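PDB 2E9Y: carbamate kinase from Aeropyrum pernix, which probably catalyses the reversible transfer of a phosphate group from ATP to carbamate, giving carbamoyl phosphate and ADP. Local coordinates for residues Y61-L69 against V133-E141. Numbering follows the deposited sequence.
Sequences YLSEAFEAL and VGPIYGREE
Glu67, Pro135 and the Ser63–Glu64 pair carry this contact, in which a helix of the amino acid kinase fold packs on a small antiparallel sheet that projects from the main body. Helix 56-67 supplies one side. The other is the corner at Gly134 and Pro135, between strands 131-133 and 136-137, together with the start of helix 139-149. The proline ring lies against the helix. Its CD is 3.8 Å from Glu64 CG, and its CG is 4.1 Å from Glu67 CB. Glu64 runs past the ring in the opposite direction, with an extended chain beyond CG. Its carboxylate goes on to a salt bridge with Arg73 of the second subunit. One turn before Glu67, Ser63 CB sits 3.7 Å from Gly134 CA. Ser63 OG touches Val133 CG1 but is hydrogen-bonded to Val59 O within the helix. The backbone angles of Gly134 (phi 98°) by themselves call for glycine.

Glu67 has the most surface buried by the contact. Its chain bends at chi2 (-66°), which brings the carboxylate to the edge of the Tyr137 ring. The carboxylate and ring planes stand 82° apart. Tyr137 OH makes a weak hydrogen bond of 3.1 Å to Glu67 OE2, not a settled one, since this proton has another acceptor within reach. The Tyr137 ring also meets Phe153 edge-to-face. Glu67 OE1 forms a salt bridge with Arg75, which probably offsets the charge of Glu67 close to that of Glu141. With an alanine here, Arg75 would probably lose its carboxylate mate and the Tyr137 hydroxyl this acceptor. A water lies between the two acids, 2.7 Å from Glu67 OE1 and 2.6 Å from Glu141 OE2.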
# COMPACT_ATOMS: atom_id res chain seq x y z
N TYR A 61 7.42 -8.55 11.12
CA TYR A 61 6.82 -7.76 12.19
C TYR A 61 5.30 -7.83 12.11
O TYR A 61 4.62 -8.07 13.11
CB TYR A 61 7.28 -6.30 12.08
CG TYR A 61 6.50 -5.33 12.95
CD1 TYR A 61 6.73 -5.26 14.33
CD2 TYR A 61 5.54 -4.49 12.40
CE1 TYR A 61 6.02 -4.36 15.13
CE2 TYR A 61 4.82 -3.59 13.19
CZ TYR A 61 5.07 -3.53 14.55
OH TYR A 61 4.37 -2.63 15.33
N LEU A 62 4.76 -7.62 10.91
CA LEU A 62 3.31 -7.67 10.73
C LEU A 62 2.75 -9.05 11.07
O LEU A 62 1.71 -9.16 11.71
CB LEU A 62 2.95 -7.31 9.29
CG LEU A 62 3.25 -5.86 8.92
CD1 LEU A 62 2.90 -5.61 7.45
CD2 LEU A 62 2.44 -4.93 9.83
N SER A 63 3.45 -10.10 10.64
CA SER A 63 3.01 -11.46 10.94
C SER A 63 2.93 -11.67 12.46
O SER A 63 1.97 -12.25 12.97
CB SER A 63 3.99 -12.46 10.32
OG SER A 63 4.05 -12.30 8.91
N GLU A 64 3.94 -11.18 13.17
CA GLU A 64 3.97 -11.31 14.63
C GLU A 64 2.83 -10.52 15.27
O GLU A 64 2.19 -11.00 16.20
CB GLU A 64 5.29 -10.80 15.19
CG GLU A 64 6.53 -11.58 14.79
CD GLU A 64 7.76 -11.09 15.52
OE1 GLU A 64 7.83 -11.31 16.75
OE2 GLU A 64 8.63 -10.48 14.88
N ALA A 65 2.60 -9.31 14.76
CA ALA A 65 1.56 -8.44 15.28
C ALA A 65 0.18 -9.10 15.19
O ALA A 65 -0.55 -9.13 16.17
CB ALA A 65 1.55 -7.11 14.52
N PHE A 66 -0.17 -9.63 14.03
CA PHE A 66 -1.48 -10.25 13.88
C PHE A 66 -1.59 -11.51 14.75
O PHE A 66 -2.65 -11.79 15.31
CB PHE A 66 -1.76 -10.58 12.41
CG PHE A 66 -1.59 -9.39 11.48
CD1 PHE A 66 -1.92 -8.11 11.91
CD2 PHE A 66 -1.10 -9.57 10.20
CE1 PHE A 66 -1.76 -7.01 11.06
CE2 PHE A 66 -0.93 -8.48 9.34
CZ PHE A 66 -1.26 -7.20 9.77
N GLU A 67 -0.50 -12.25 14.87
CA GLU A 67 -0.52 -13.46 15.69
C GLU A 67 -0.57 -13.14 17.19
O GLU A 67 -0.92 -14.00 17.99
CB GLU A 67 0.70 -14.33 15.40
CG GLU A 67 0.63 -15.08 14.07
CD GLU A 67 -0.48 -16.12 14.02
OE1 GLU A 67 -1.15 -16.37 15.06
OE2 GLU A 67 -0.68 -16.71 12.94
N ALA A 68 -0.24 -11.91 17.57
CA ALA A 68 -0.27 -11.52 18.97
C ALA A 68 -1.70 -11.20 19.43
O ALA A 68 -1.96 -11.07 20.63
CB ALA A 68 0.63 -10.31 19.22
N LEU A 69 -2.61 -11.08 18.47
CA LEU A 69 -4.01 -10.79 18.78
C LEU A 69 -4.66 -12.00 19.45
O LEU A 69 -4.15 -13.12 19.34
CB LEU A 69 -4.79 -10.48 17.49
CG LEU A 69 -4.45 -9.20 16.71
CD1 LEU A 69 -5.06 -9.27 15.31
CD2 LEU A 69 -4.98 -7.99 17.47
N VAL A 133 8.79 -17.29 8.50
CA VAL A 133 8.07 -16.02 8.55
C VAL A 133 7.23 -15.95 9.82
O VAL A 133 6.47 -16.87 10.12
CB VAL A 133 7.13 -15.83 7.34
CG1 VAL A 133 6.28 -14.58 7.53
CG2 VAL A 133 7.94 -15.71 6.06
N GLY A 134 7.37 -14.86 10.56
CA GLY A 134 6.58 -14.72 11.76
C GLY A 134 7.27 -15.08 13.06
O GLY A 134 8.48 -15.28 13.10
N PRO A 135 6.49 -15.19 14.14
CA PRO A 135 6.95 -15.52 15.49
C PRO A 135 7.19 -17.00 15.72
O PRO A 135 7.01 -17.83 14.83
CB PRO A 135 5.81 -15.01 16.35
CG PRO A 135 4.62 -15.40 15.53
CD PRO A 135 5.03 -15.00 14.12
N ILE A 136 7.61 -17.31 16.94
CA ILE A 136 7.85 -18.69 17.33
C ILE A 136 6.52 -19.26 17.79
O ILE A 136 5.79 -18.62 18.56
CB ILE A 136 8.87 -18.75 18.48
CG1 ILE A 136 10.24 -18.30 17.96
CG2 ILE A 136 8.92 -20.16 19.07
CD1 ILE A 136 11.27 -18.07 19.04
N TYR A 137 6.18 -20.44 17.28
CA TYR A 137 4.93 -21.10 17.63
C TYR A 137 5.19 -22.27 18.55
O TYR A 137 6.23 -22.92 18.46
CB TYR A 137 4.24 -21.63 16.37
CG TYR A 137 3.72 -20.57 15.44
CD1 TYR A 137 4.53 -20.06 14.43
CD2 TYR A 137 2.42 -20.08 15.57
CE1 TYR A 137 4.05 -19.08 13.55
CE2 TYR A 137 1.93 -19.11 14.70
CZ TYR A 137 2.75 -18.62 13.69
OH TYR A 137 2.27 -17.67 12.81
N GLY A 138 4.24 -22.52 19.45
CA GLY A 138 4.36 -23.63 20.37
C GLY A 138 3.93 -24.90 19.67
O GLY A 138 3.23 -24.85 18.65
N ARG A 139 4.34 -26.05 20.20
CA ARG A 139 4.00 -27.32 19.59
C ARG A 139 2.50 -27.53 19.36
O ARG A 139 2.08 -27.87 18.25
CB ARG A 139 4.55 -28.46 20.45
CG ARG A 139 4.22 -29.84 19.91
CD ARG A 139 4.75 -30.92 20.84
NE ARG A 139 4.32 -32.25 20.43
CZ ARG A 139 4.69 -33.37 21.03
NH1 ARG A 139 5.51 -33.33 22.07
NH2 ARG A 139 4.25 -34.54 20.58
N GLU A 140 1.71 -27.34 20.40
CA GLU A 140 0.27 -27.53 20.30
C GLU A 140 -0.38 -26.62 19.26
O GLU A 140 -1.18 -27.07 18.44
CB GLU A 140 -0.40 -27.31 21.66
CG GLU A 140 0.07 -28.30 22.72
CD GLU A 140 0.01 -29.74 22.24
OE1 GLU A 140 -1.08 -30.19 21.82
OE2 GLU A 140 1.05 -30.43 22.28
N GLU A 141 -0.02 -25.34 19.28
CA GLU A 141 -0.59 -24.39 18.33
C GLU A 141 -0.15 -24.70 16.90
O GLU A 141 -0.95 -24.62 15.97
CB GLU A 141 -0.18 -22.96 18.71
CG GLU A 141 -0.60 -21.90 17.71
CD GLU A 141 -0.45 -20.49 18.24
OE1 GLU A 141 0.53 -20.22 18.97
OE2 GLU A 141 -1.31 -19.64 17.93
O HOH W 1 -0.31 -17.27 17.48